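Long-range contacts in Lin0012 protein (Listeria innocua, PDB 3K17), which probably phosphorylates phosphomevalonate with ATP in the mevalonate route to isopentenyl diphosphate, as expected of a GHMP-family kinase: residues A[27-32]-A[174-179]; A[15-20]-A[31-36]; A[41-46]-A[97-102]. All coordinates share one frame; numbering follows the deposited sequence.

Contact 1: A[27-32]-A[174-179]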
ATOM      1  N   GLY A  27      11.992 -25.909 -30.203  1.00 26.32           N
ATOM      2  CA  GLY A  27      12.551 -26.758 -31.241  1.00 26.26           C
ATOM      3  C   GLY A  27      13.740 -26.202 -31.999  1.00 25.56           C
ATOM      4  O   GLY A  27      14.280 -26.876 -32.875  1.00 24.69           O
ATOM      5  N   HIS A  28      14.154 -24.976 -31.691  1.00 25.39           N
ATOM      6  CA  HIS A  28      15.304 -24.410 -32.380  1.00 22.87           C
ATOM      7  C   HIS A  28      16.588 -24.821 -31.676  1.00 23.13           C
ATOM      8  O   HIS A  28      16.591 -25.116 -30.473  1.00 22.28           O
ATOM      9  CB  HIS A  28      15.180 -22.891 -32.483  1.00 24.84           C
ATOM     10  CG  HIS A  28      14.230 -22.443 -33.548  1.00 24.37           C
ATOM     11  ND1 HIS A  28      12.885 -22.744 -33.521  1.00 26.50           N
ATOM     12  CD2 HIS A  28      14.431 -21.722 -34.677  1.00 24.49           C
ATOM     13  CE1 HIS A  28      12.298 -22.225 -34.586  1.00 25.52           C
ATOM     14  NE2 HIS A  28      13.215 -21.601 -35.303  1.00 23.88           N
ATOM     15  N   THR A  29      17.685 -24.837 -32.422  1.00 22.27           N
ATOM     16  CA  THR A  29      18.948 -25.289 -31.866  1.00 23.25           C
ATOM     17  C   THR A  29      20.091 -24.281 -31.808  1.00 23.10           C
ATOM     18  O   THR A  29      20.251 -23.434 -32.693  1.00 24.31           O
ATOM     19  CB  THR A  29      19.446 -26.538 -32.640  1.00 21.96           C
ATOM     20  OG1 THR A  29      18.401 -27.517 -32.683  1.00 22.81           O
ATOM     21  CG2 THR A  29      20.654 -27.147 -31.959  1.00 21.54           C
ATOM     22  N   ALA A  30      20.893 -24.396 -30.755  1.00 20.74           N
ATOM     23  CA  ALA A  30      22.060 -23.541 -30.580  1.00 19.93           C
ATOM     24  C   ALA A  30      23.240 -24.401 -30.163  1.00 17.81           C
ATOM     25  O   ALA A  30      23.065 -25.500 -29.631  1.00 19.70           O
ATOM     26  CB  ALA A  30      21.797 -22.468 -29.516  1.00 19.25           C
ATOM     27  N   ILE A  31      24.441 -23.892 -30.418  1.00 17.44           N
ATOM     28  CA  ILE A  31      25.666 -24.573 -30.046  1.00 17.07           C
ATOM     29  C   ILE A  31      26.232 -23.789 -28.856  1.00 17.39           C
ATOM     30  O   ILE A  31      26.206 -22.564 -28.863  1.00 14.69           O
ATOM     31  CB  ILE A  31      26.711 -24.523 -31.177  1.00 19.39           C
ATOM     32  CG1 ILE A  31      26.162 -25.201 -32.440  1.00 22.06           C
ATOM     33  CG2 ILE A  31      28.012 -25.187 -30.706  1.00 17.38           C
ATOM     34  CD1 ILE A  31      25.832 -26.670 -32.254  1.00 24.32           C
ATOM     35  N   LEU A  32      26.719 -24.488 -27.836  1.00 16.05           N
ATOM     36  CA  LEU A  32      27.308 -23.808 -26.685  1.00 17.14           C
ATOM     37  C   LEU A  32      28.480 -24.590 -26.153  1.00 16.92           C
ATOM     38  O   LEU A  32      28.574 -25.802 -26.347  1.00 17.31           O
ATOM     39  CB  LEU A  32      26.310 -23.656 -25.528  1.00 15.03           C
ATOM     40  CG  LEU A  32      25.009 -22.868 -25.673  1.00 13.41           C
ATOM     41  CD1 LEU A  32      23.843 -23.842 -25.796  1.00 11.18           C
ATOM     42  CD2 LEU A  32      24.824 -21.975 -24.427  1.00 15.51           C
ATOM     43  N   ALA A 174      24.974 -29.267 -28.562  1.00 17.85           N
ATOM     44  CA  ALA A 174      24.020 -28.768 -29.523  1.00 17.53           C
ATOM     45  C   ALA A 174      22.762 -28.832 -28.661  1.00 19.35           C
ATOM     46  O   ALA A 174      22.336 -29.915 -28.248  1.00 20.32           O
ATOM     47  CB  ALA A 174      23.902 -29.705 -30.708  1.00 19.27           C
ATOM     48  N   TYR A 175      22.187 -27.674 -28.357  1.00 21.04           N
ATOM     49  CA  TYR A 175      20.991 -27.624 -27.520  1.00 18.21           C
ATOM     50  C   TYR A 175      19.747 -27.295 -28.329  1.00 18.65           C
ATOM     51  O   TYR A 175      19.717 -26.297 -29.054  1.00 20.52           O
ATOM     52  CB  TYR A 175      21.156 -26.562 -26.430  1.00 15.85           C
ATOM     53  CG  TYR A 175      19.905 -26.363 -25.606  1.00 18.08           C
ATOM     54  CD1 TYR A 175      19.514 -27.309 -24.665  1.00 14.48           C
ATOM     55  CD2 TYR A 175      19.088 -25.244 -25.795  1.00 16.47           C
ATOM     56  CE1 TYR A 175      18.338 -27.155 -23.928  1.00 19.69           C
ATOM     57  CE2 TYR A 175      17.908 -25.082 -25.062  1.00 18.53           C
ATOM     58  CZ  TYR A 175      17.540 -26.041 -24.129  1.00 17.38           C
ATOM     59  OH  TYR A 175      16.380 -25.891 -23.399  1.00 16.14           O
ATOM     60  N   THR A 176      18.721 -28.126 -28.204  1.00 18.33           N
ATOM     61  CA  THR A 176      17.473 -27.887 -28.910  1.00 19.59           C
ATOM     62  C   THR A 176      16.370 -27.619 -27.894  1.00 20.41           C
ATOM     63  O   THR A 176      15.957 -28.505 -27.140  1.00 22.72           O
ATOM     64  CB  THR A 176      17.088 -29.082 -29.797  1.00 21.30           C
ATOM     65  OG1 THR A 176      18.134 -29.315 -30.745  1.00 19.06           O
ATOM     66  CG2 THR A 176      15.786 -28.795 -30.537  1.00 19.43           C
ATOM     67  N   THR A 177      15.897 -26.381 -27.903  1.00 22.84           N
ATOM     68  CA  THR A 177      14.881 -25.900 -26.980  1.00 22.48           C
ATOM     69  C   THR A 177      13.603 -26.722 -26.915  1.00 23.65           C
ATOM     70  O   THR A 177      13.007 -27.052 -27.938  1.00 25.08           O
ATOM     71  CB  THR A 177      14.515 -24.440 -27.319  1.00 21.37           C
ATOM     72  OG1 THR A 177      15.721 -23.683 -27.497  1.00 20.01           O
ATOM     73  CG2 THR A 177      13.679 -23.820 -26.196  1.00 20.95           C
ATOM     74  N   PHE A 178      13.184 -27.036 -25.692  1.00 21.78           N
ATOM     75  CA  PHE A 178      11.969 -27.801 -25.458  1.00 21.36           C
ATOM     76  C   PHE A 178      10.763 -26.948 -25.833  1.00 20.95           C
ATOM     77  O   PHE A 178      10.894 -25.749 -26.080  1.00 22.66           O
ATOM     78  CB  PHE A 178      11.893 -28.208 -23.983  1.00 21.00           C
ATOM     79  CG  PHE A 178      11.967 -27.042 -23.024  1.00 20.77           C
ATOM     80  CD1 PHE A 178      10.850 -26.250 -22.777  1.00 21.52           C
ATOM     81  CD2 PHE A 178      13.156 -26.743 -22.369  1.00 18.88           C
ATOM     82  CE1 PHE A 178      10.917 -25.170 -21.881  1.00 23.24           C
ATOM     83  CE2 PHE A 178      13.234 -25.665 -21.474  1.00 22.53           C
ATOM     84  CZ  PHE A 178      12.115 -24.882 -21.232  1.00 22.49           C
ATOM     85  N   ASP A 179       9.588 -27.567 -25.874  1.00 23.60           N
ATOM     86  CA  ASP A 179       8.364 -26.856 -26.224  1.00 23.64           C
ATOM     87  C   ASP A 179       7.963 -25.937 -25.073  1.00 24.08           C
ATOM     88  O   ASP A 179       7.321 -26.364 -24.115  1.00 20.40           O
ATOM     89  CB  ASP A 179       7.240 -27.852 -26.507  1.00 25.57           C
ATOM     90  CG  ASP A 179       6.040 -27.198 -27.162  1.00 26.97           C
ATOM     91  OD1 ASP A 179       5.723 -26.041 -26.815  1.00 23.27           O
ATOM     92  OD2 ASP A 179       5.407 -27.852 -28.017  1.00 31.73           O
TER

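Contact 2: A[15-20]-A[31-36]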
ATOM      1  N   LEU A  15      29.042 -20.171 -22.849  1.00 17.11           N
ATOM      2  CA  LEU A  15      29.178 -19.229 -23.944  1.00 16.31           C
ATOM      3  C   LEU A  15      28.428 -19.757 -25.151  1.00 18.36           C
ATOM      4  O   LEU A  15      28.695 -20.870 -25.610  1.00 17.21           O
ATOM      5  CB  LEU A  15      30.653 -19.041 -24.320  1.00 18.08           C
ATOM      6  CG  LEU A  15      31.470 -18.073 -23.459  1.00 18.77           C
ATOM      7  CD1 LEU A  15      32.927 -18.103 -23.885  1.00 19.44           C
ATOM      8  CD2 LEU A  15      30.887 -16.659 -23.605  1.00 16.83           C
ATOM      9  N   TYR A  16      27.474 -18.978 -25.649  1.00 16.54           N
ATOM     10  CA  TYR A  16      26.754 -19.369 -26.848  1.00 17.32           C
ATOM     11  C   TYR A  16      27.771 -19.248 -27.970  1.00 18.80           C
ATOM     12  O   TYR A  16      28.595 -18.326 -27.972  1.00 17.26           O
ATOM     13  CB  TYR A  16      25.589 -18.417 -27.114  1.00 15.77           C
ATOM     14  CG  TYR A  16      24.301 -18.841 -26.449  1.00 17.25           C
ATOM     15  CD1 TYR A  16      23.474 -19.794 -27.045  1.00 16.35           C
ATOM     16  CD2 TYR A  16      23.931 -18.326 -25.209  1.00 14.40           C
ATOM     17  CE1 TYR A  16      22.314 -20.227 -26.428  1.00 17.07           C
ATOM     18  CE2 TYR A  16      22.765 -18.756 -24.575  1.00 17.25           C
ATOM     19  CZ  TYR A  16      21.964 -19.708 -25.193  1.00 18.86           C
ATOM     20  OH  TYR A  16      20.819 -20.153 -24.577  1.00 20.13           O
ATOM     21  N   VAL A  17      27.725 -20.176 -28.918  1.00 19.11           N
ATOM     22  CA  VAL A  17      28.658 -20.150 -30.038  1.00 18.31           C
ATOM     23  C   VAL A  17      27.915 -19.796 -31.324  1.00 19.94           C
ATOM     24  O   VAL A  17      28.457 -19.114 -32.183  1.00 20.24           O
ATOM     25  CB  VAL A  17      29.362 -21.510 -30.212  1.00 18.83           C
ATOM     26  CG1 VAL A  17      30.264 -21.478 -31.446  1.00 18.23           C
ATOM     27  CG2 VAL A  17      30.183 -21.831 -28.970  1.00 17.60           C
ATOM     28  N   ALA A  18      26.665 -20.244 -31.426  1.00 18.64           N
ATOM     29  CA  ALA A  18      25.833 -19.985 -32.593  1.00 20.81           C
ATOM     30  C   ALA A  18      24.364 -20.268 -32.283  1.00 19.75           C
ATOM     31  O   ALA A  18      24.054 -21.064 -31.406  1.00 19.78           O
ATOM     32  CB  ALA A  18      26.290 -20.867 -33.759  1.00 19.82           C
ATOM     33  N   GLY A  19      23.467 -19.608 -33.003  1.00 20.10           N
ATOM     34  CA  GLY A  19      22.045 -19.836 -32.806  1.00 21.30           C
ATOM     35  C   GLY A  19      21.343 -18.956 -31.789  1.00 22.13           C
ATOM     36  O   GLY A  19      20.165 -19.177 -31.498  1.00 20.45           O
ATOM     37  N   GLU A  20      22.045 -17.959 -31.253  1.00 22.20           N
ATOM     38  CA  GLU A  20      21.448 -17.065 -30.262  1.00 23.14           C
ATOM     39  C   GLU A  20      20.230 -16.324 -30.804  1.00 23.46           C
ATOM     40  O   GLU A  20      20.160 -16.003 -31.995  1.00 25.16           O
ATOM     41  CB  GLU A  20      22.466 -16.034 -29.766  1.00 25.00           C
ATOM     42  CG  GLU A  20      23.722 -16.623 -29.169  1.00 26.60           C
ATOM     43  CD  GLU A  20      24.917 -16.482 -30.098  1.00 29.43           C
ATOM     44  OE1 GLU A  20      24.809 -16.900 -31.268  1.00 28.61           O
ATOM     45  OE2 GLU A  20      25.960 -15.958 -29.654  1.00 26.78           O
ATOM     46  N   ILE A  31      24.441 -23.892 -30.418  1.00 17.44           N
ATOM     47  CA  ILE A  31      25.666 -24.573 -30.046  1.00 17.07           C
ATOM     48  C   ILE A  31      26.232 -23.789 -28.856  1.00 17.39           C
ATOM     49  O   ILE A  31      26.206 -22.564 -28.863  1.00 14.69           O
ATOM     50  CB  ILE A  31      26.711 -24.523 -31.177  1.00 19.39           C
ATOM     51  CG1 ILE A  31      26.162 -25.201 -32.440  1.00 22.06           C
ATOM     52  CG2 ILE A  31      28.012 -25.187 -30.706  1.00 17.38           C
ATOM     53  CD1 ILE A  31      25.832 -26.670 -32.254  1.00 24.32           C
ATOM     54  N   LEU A  32      26.719 -24.488 -27.836  1.00 16.05           N
ATOM     55  CA  LEU A  32      27.308 -23.808 -26.685  1.00 17.14           C
ATOM     56  C   LEU A  32      28.480 -24.590 -26.153  1.00 16.92           C
ATOM     57  O   LEU A  32      28.574 -25.802 -26.347  1.00 17.31           O
ATOM     58  CB  LEU A  32      26.310 -23.656 -25.528  1.00 15.03           C
ATOM     59  CG  LEU A  32      25.009 -22.868 -25.673  1.00 13.41           C
ATOM     60  CD1 LEU A  32      23.843 -23.842 -25.796  1.00 11.18           C
ATOM     61  CD2 LEU A  32      24.824 -21.975 -24.427  1.00 15.51           C
ATOM     62  N   THR A  33      29.385 -23.886 -25.490  1.00 15.45           N
ATOM     63  CA  THR A  33      30.506 -24.539 -24.860  1.00 14.71           C
ATOM     64  C   THR A  33      30.585 -24.018 -23.434  1.00 16.81           C
ATOM     65  O   THR A  33      30.297 -22.846 -23.173  1.00 17.45           O
ATOM     66  CB  THR A  33      31.855 -24.254 -25.563  1.00 14.08           C
ATOM     67  OG1 THR A  33      32.900 -24.922 -24.840  1.00 15.09           O
ATOM     68  CG2 THR A  33      32.168 -22.761 -25.574  1.00 15.56           C
ATOM     69  N   ALA A  34      30.940 -24.899 -22.508  1.00 17.08           N
ATOM     70  CA  ALA A  34      31.109 -24.499 -21.122  1.00 17.86           C
ATOM     71  C   ALA A  34      32.535 -23.949 -21.077  1.00 16.62           C
ATOM     72  O   ALA A  34      33.356 -24.289 -21.938  1.00 16.66           O
ATOM     73  CB  ALA A  34      30.960 -25.705 -20.204  1.00 15.13           C
ATOM     74  N   VAL A  35      32.838 -23.098 -20.101  1.00 16.65           N
ATOM     75  CA  VAL A  35      34.177 -22.522 -20.013  1.00 16.20           C
ATOM     76  C   VAL A  35      34.883 -22.898 -18.715  1.00 16.72           C
ATOM     77  O   VAL A  35      34.251 -23.293 -17.734  1.00 13.92           O
ATOM     78  CB  VAL A  35      34.141 -20.967 -20.139  1.00 18.70           C
ATOM     79  CG1 VAL A  35      33.353 -20.557 -21.379  1.00 17.31           C
ATOM     80  CG2 VAL A  35      33.512 -20.359 -18.905  1.00 20.15           C
ATOM     81  N   ASN A  36      36.204 -22.759 -18.728  1.00 15.44           N
ATOM     82  CA  ASN A  36      37.046 -23.077 -17.587  1.00 16.31           C
ATOM     83  C   ASN A  36      37.017 -22.025 -16.463  1.00 18.45           C
ATOM     84  O   ASN A  36      38.053 -21.699 -15.878  1.00 16.80           O
ATOM     85  CB  ASN A  36      38.483 -23.288 -18.079  1.00 16.56           C
ATOM     86  CG  ASN A  36      39.018 -22.090 -18.844  1.00 17.63           C
ATOM     87  OD1 ASN A  36      38.353 -21.553 -19.731  1.00 18.31           O
ATOM     88  ND2 ASN A  36      40.227 -21.668 -18.505  1.00 23.18           N
TER

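Contact 3: A[41-46]-A[97-102]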
ATOM      1  N   LEU A  41      30.055 -24.323  -5.307  1.00 17.68           N
ATOM      2  CA  LEU A  41      29.107 -24.434  -4.205  1.00 17.79           C
ATOM      3  C   LEU A  41      29.620 -25.501  -3.231  1.00 19.79           C
ATOM      4  O   LEU A  41      29.776 -26.667  -3.600  1.00 17.64           O
ATOM      5  CB  LEU A  41      27.714 -24.812  -4.738  1.00 14.36           C
ATOM      6  CG  LEU A  41      26.566 -24.678  -3.731  1.00 17.82           C
ATOM      7  CD1 LEU A  41      25.237 -24.638  -4.455  1.00 14.06           C
ATOM      8  CD2 LEU A  41      26.606 -25.836  -2.728  1.00 17.98           C
ATOM      9  N   THR A  42      29.901 -25.089  -1.996  1.00 20.53           N
ATOM     10  CA  THR A  42      30.385 -26.009  -0.969  1.00 21.23           C
ATOM     11  C   THR A  42      29.240 -26.294   0.004  1.00 22.12           C
ATOM     12  O   THR A  42      28.657 -25.371   0.585  1.00 22.16           O
ATOM     13  CB  THR A  42      31.600 -25.406  -0.230  1.00 23.86           C
ATOM     14  OG1 THR A  42      32.624 -25.097  -1.186  1.00 21.98           O
ATOM     15  CG2 THR A  42      32.161 -26.391   0.793  1.00 23.73           C
ATOM     16  N   LEU A  43      28.905 -27.571   0.159  1.00 20.49           N
ATOM     17  CA  LEU A  43      27.808 -27.985   1.030  1.00 21.51           C
ATOM     18  C   LEU A  43      28.267 -28.870   2.175  1.00 24.24           C
ATOM     19  O   LEU A  43      29.139 -29.721   2.008  1.00 26.31           O
ATOM     20  CB  LEU A  43      26.740 -28.723   0.213  1.00 17.72           C
ATOM     21  CG  LEU A  43      25.565 -29.385   0.947  1.00 19.59           C
ATOM     22  CD1 LEU A  43      24.425 -29.589  -0.025  1.00 19.91           C
ATOM     23  CD2 LEU A  43      25.988 -30.730   1.561  1.00 20.81           C
ATOM     24  N   GLU A  44      27.661 -28.677   3.338  1.00 26.20           N
ATOM     25  CA  GLU A  44      28.009 -29.465   4.509  1.00 28.48           C
ATOM     26  C   GLU A  44      26.807 -29.524   5.438  1.00 28.53           C
ATOM     27  O   GLU A  44      25.902 -28.696   5.342  1.00 26.66           O
ATOM     28  CB  GLU A  44      29.192 -28.821   5.235  1.00 29.77           C
ATOM     29  CG  GLU A  44      28.847 -27.510   5.911  1.00 33.58           C
ATOM     30  CD  GLU A  44      30.071 -26.721   6.336  1.00 37.18           C
ATOM     31  OE1 GLU A  44      30.819 -26.259   5.449  1.00 40.11           O
ATOM     32  OE2 GLU A  44      30.283 -26.560   7.558  1.00 39.18           O
ATOM     33  N   ASP A  45      26.793 -30.508   6.332  1.00 29.13           N
ATOM     34  CA  ASP A  45      25.699 -30.632   7.285  1.00 28.60           C
ATOM     35  C   ASP A  45      25.867 -29.513   8.293  1.00 27.74           C
ATOM     36  O   ASP A  45      26.983 -29.079   8.562  1.00 28.77           O
ATOM     37  CB  ASP A  45      25.753 -31.973   8.019  1.00 29.37           C
ATOM     38  CG  ASP A  45      25.609 -33.159   7.085  1.00 32.74           C
ATOM     39  OD1 ASP A  45      24.627 -33.196   6.308  1.00 34.04           O
ATOM     40  OD2 ASP A  45      26.475 -34.059   7.136  1.00 33.49           O
ATOM     41  N   SER A  46      24.756 -29.048   8.846  1.00 28.73           N
ATOM     42  CA  SER A  46      24.771 -27.984   9.838  1.00 29.94           C
ATOM     43  C   SER A  46      23.572 -28.182  10.755  1.00 29.94           C
ATOM     44  O   SER A  46      22.779 -29.098  10.550  1.00 29.16           O
ATOM     45  CB  SER A  46      24.690 -26.615   9.152  1.00 30.27           C
ATOM     46  OG  SER A  46      23.546 -26.531   8.317  1.00 33.13           O
ATOM     47  N   THR A  97      17.549 -32.612   5.478  1.00 23.05           N
ATOM     48  CA  THR A  97      18.257 -32.397   6.723  1.00 26.19           C
ATOM     49  C   THR A  97      18.962 -31.060   6.564  1.00 26.81           C
ATOM     50  O   THR A  97      19.275 -30.650   5.448  1.00 26.34           O
ATOM     51  CB  THR A  97      19.272 -33.521   6.996  1.00 24.66           C
ATOM     52  OG1 THR A  97      20.164 -33.645   5.884  1.00 23.22           O
ATOM     53  CG2 THR A  97      18.537 -34.851   7.208  1.00 24.35           C
ATOM     54  N   PRO A  98      19.206 -30.350   7.677  1.00 28.44           N
ATOM     55  CA  PRO A  98      19.875 -29.047   7.616  1.00 26.37           C
ATOM     56  C   PRO A  98      21.253 -29.045   6.973  1.00 25.57           C
ATOM     57  O   PRO A  98      22.104 -29.865   7.304  1.00 27.41           O
ATOM     58  CB  PRO A  98      19.902 -28.600   9.082  1.00 28.30           C
ATOM     59  CG  PRO A  98      19.871 -29.905   9.848  1.00 28.74           C
ATOM     60  CD  PRO A  98      18.865 -30.705   9.066  1.00 27.53           C
ATOM     61  N   VAL A  99      21.464 -28.123   6.035  1.00 24.47           N
ATOM     62  CA  VAL A  99      22.754 -28.004   5.362  1.00 22.37           C
ATOM     63  C   VAL A  99      23.185 -26.555   5.166  1.00 22.64           C
ATOM     64  O   VAL A  99      22.352 -25.649   5.055  1.00 19.66           O
ATOM     65  CB  VAL A  99      22.750 -28.674   3.962  1.00 23.01           C
ATOM     66  CG1 VAL A  99      22.424 -30.155   4.087  1.00 23.28           C
ATOM     67  CG2 VAL A  99      21.760 -27.972   3.050  1.00 19.25           C
ATOM     68  N   LYS A 100      24.497 -26.350   5.127  1.00 20.61           N
ATOM     69  CA  LYS A 100      25.072 -25.034   4.902  1.00 20.32           C
ATOM     70  C   LYS A 100      25.654 -25.062   3.498  1.00 19.88           C
ATOM     71  O   LYS A 100      26.397 -25.979   3.152  1.00 21.16           O
ATOM     72  CB  LYS A 100      26.179 -24.747   5.915  1.00 21.07           C
ATOM     73  CG  LYS A 100      27.049 -23.541   5.575  1.00 20.92           C
ATOM     74  CD  LYS A 100      28.116 -23.316   6.645  1.00 23.74           C
ATOM     75  CE  LYS A 100      29.086 -22.219   6.233  1.00 24.81           C
ATOM     76  NZ  LYS A 100      30.111 -21.925   7.270  1.00 23.43           N
HETATM   77  N   MSE A 101      25.295 -24.075   2.685  1.00 17.79           N
HETATM   78  CA  MSE A 101      25.783 -23.995   1.312  1.00 19.62           C
HETATM   79  C   MSE A 101      26.403 -22.632   1.055  1.00 18.65           C
HETATM   80  O   MSE A 101      25.786 -21.596   1.328  1.00 16.06           O
HETATM   81  CB  MSE A 101      24.639 -24.232   0.320  1.00 20.16           C
HETATM   82  CG  MSE A 101      24.088 -25.662   0.313  1.00 21.69           C
HETATM   83 SE   MSE A 101      22.672 -25.889  -1.002  1.00 33.30          SE
HETATM   84  CE  MSE A 101      21.177 -25.297   0.080  1.00 21.32           C
ATOM     85  N   VAL A 102      27.621 -22.645   0.527  1.00 17.46           N
ATOM     86  CA  VAL A 102      28.356 -21.424   0.230  1.00 19.74           C
ATOM     87  C   VAL A 102      28.721 -21.365  -1.243  1.00 20.23           C
ATOM     88  O   VAL A 102      29.431 -22.236  -1.750  1.00 20.05           O
ATOM     89  CB  VAL A 102      29.659 -21.343   1.053  1.00 21.84           C
ATOM     90  CG1 VAL A 102      30.459 -20.110   0.644  1.00 20.62           C
ATOM     91  CG2 VAL A 102      29.329 -21.301   2.545  1.00 19.83           C
TER
HETATM   92  O   HOH W   1      32.159 -22.693  -2.105  1.00 28.08           O
HETATM   93  O   HOH W   2      31.317 -24.200   8.249  1.00 37.45           O

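Contact 1: A[27-32]-A[174-179]
The hydroxyls of Thr-29 and Thr-176 meet directly, OG1 to OG1 at 2.7 Å, and either could donate. Both first torsions, -52° and -59°, set OG1 beside the backbone N of its own residue, which brings the two oxygens together although the side chains slant across each other. On Thr-176 the other branch, CG2, lies 3.4 Å from Gly-27 O, while Thr-29 CG2 rests on Tyr-175 O at 3.2 Å. The backbone evidence is that of an antiparallel strand pair, 29-32 against 174-176, with directions 148° apart: Tyr-175 N donates to Ala-30 O at 2.7 Å, and Ala-30 N returns the bond to Tyr-175 O. Within the GHMP kinase fold this pairing joins strand 29-35 to strand 172-176, which is bonded along its other side to strand 204-208. Beyond Thr-29 the ladder runs on into loop: Thr-177 N reaches His-28 O at 2.9 Å, and Gly-27 N donates to Thr-177 O at 2.7 Å. Thr-177 OG1 turns instead to Val-23 O. On the face carrying the two threonines, Ile-31 CD1 packs on Ala-174 CB at 3.9 Å, next to Ile-258 and Phe-262 of helix 241-264. On the reverse face Leu-32 CD1 lies 3.9 Å from Tyr-175 CB, and the tyrosine's OH bonds to Ser-160 O.

Contact 2: A[15-20]-A[31-36]
Leu-32 CD2 sits over the middle of the Tyr-16 ring, 3.5 Å from the centroid and only 4° off the ring normal, a CH-pi contact. The two side chains run alongside each other in the same direction; each CG stands beside its own backbone N (chi1 -90° for Tyr-16), which brings the CD2 methyl over the ring centre. A second close point lies toward the Val-35 end, where Leu-15 CD1 meets Val-35 CG1 at 3.5 Å, the side chains crossing. Leu-15 and Thr-33 exchange backbone bonds. Leu-15 N donates to Thr-33 O at 3.0 Å, and Thr-33 N to Leu-15 O at 3.1 Å. Packing is slacker toward Ala-18, whose CB is 4.5 Å from Ile-31 CB. There the register slips by one residue. Val-17 N bonds to Ile-31 O at 2.8 Å. Ala-18 N reaches the same oxygen weakly at 3.5 Å, and Ile-31 N donates to Ala-18 O. Two residues facing one define a classic beta bulge in the hairpin of strands 7-18 and 29-35. Solvent reaches part of Tyr-16, whereas the other touching residues are buried. On the side of Ala-18 and Ile-31 the pair is covered by Met-255 and Ile-258 of helix 241-264; Leu-15 and Val-17 meet Ile-323 of strand 321-326, in the second sheet, and Trp-172 of strand 172-176 packs against Val-17 and Thr-33.

Contact 3: A[41-46]-A[97-102]
The carboxylate of Glu-44 has the aliphatic chain of Lys-100 across one face: Lys-100 CD stands 3.9 Å from Glu-44 CD, almost straight above its plane. Glu-44 OE2 accepts a hydrogen bond from water 2 at 2.7 Å, the water standing out of the carboxylate plane on the lysine's side. The same water accepts from Lys-100 NZ at 2.8 Å. It thus bridges the opposite charges, Lys-100 NZ and Glu-44 OE2 themselves being 4.6 Å apart. The overlap follows from the glutamate's chi1 of 70°, which puts CG between backbone N and carbonyl carbon, and from the extended lysine beside it. Beneath them Lys-100 N bonds to Glu-44 O at 2.7 Å, and Glu-44 N returns to Lys-100 O. With Thr-42 and Val-102 paired in the same way, strands 41-45 and 99-102 form a regular antiparallel ladder, 165° between directions, in the mixed sheet of the GHMP kinase N-terminal domain. Thr-42 N donates to Val-102 O at 2.9 Å. Water 1 lies within bonding distance of Val-102 O and Thr-42 OG1, and probably adds a second bond to Val-102 O. The opposite face is apolar: Leu-41 CD2 and Leu-43 CD1 each come within 4.0 Å of CG of Met-101, a selenomethionine, and both leucines pack on helix 119-135. At the far end Ser-46 N donates to Pro-98 O at 3.2 Å, from above the carbonyl plane, and Ser-46 OG bonds to Arg-48 O. Asp-45 OD1 salt-bridges to Lys-134, while the outer side of strand 99-105 is paired with strand 50-52.

Overall arrangement
From the N terminus, strand 7-18 is followed after a ten-residue connection by strand 29-35, and contact 2 closes that hairpin. Contact 1 opens at residues 27-32, before contact 2 is complete, and shares Ile-31 and Leu-32 with it; its loop closes only at 174-179, making strand 29-35 the middle of three. After the corner at Asn-36, strand 37-45 leads into contact 3, which closes at 97-102 and therefore lies wholly within the span of contact 1, in series with contact 2. Contacts 1 and 2, with centres about 11 Å apart, knit three neighbouring strands; contact 3 lies far off in the same mixed sheet, about 33 Å from contact 1 centre to centre.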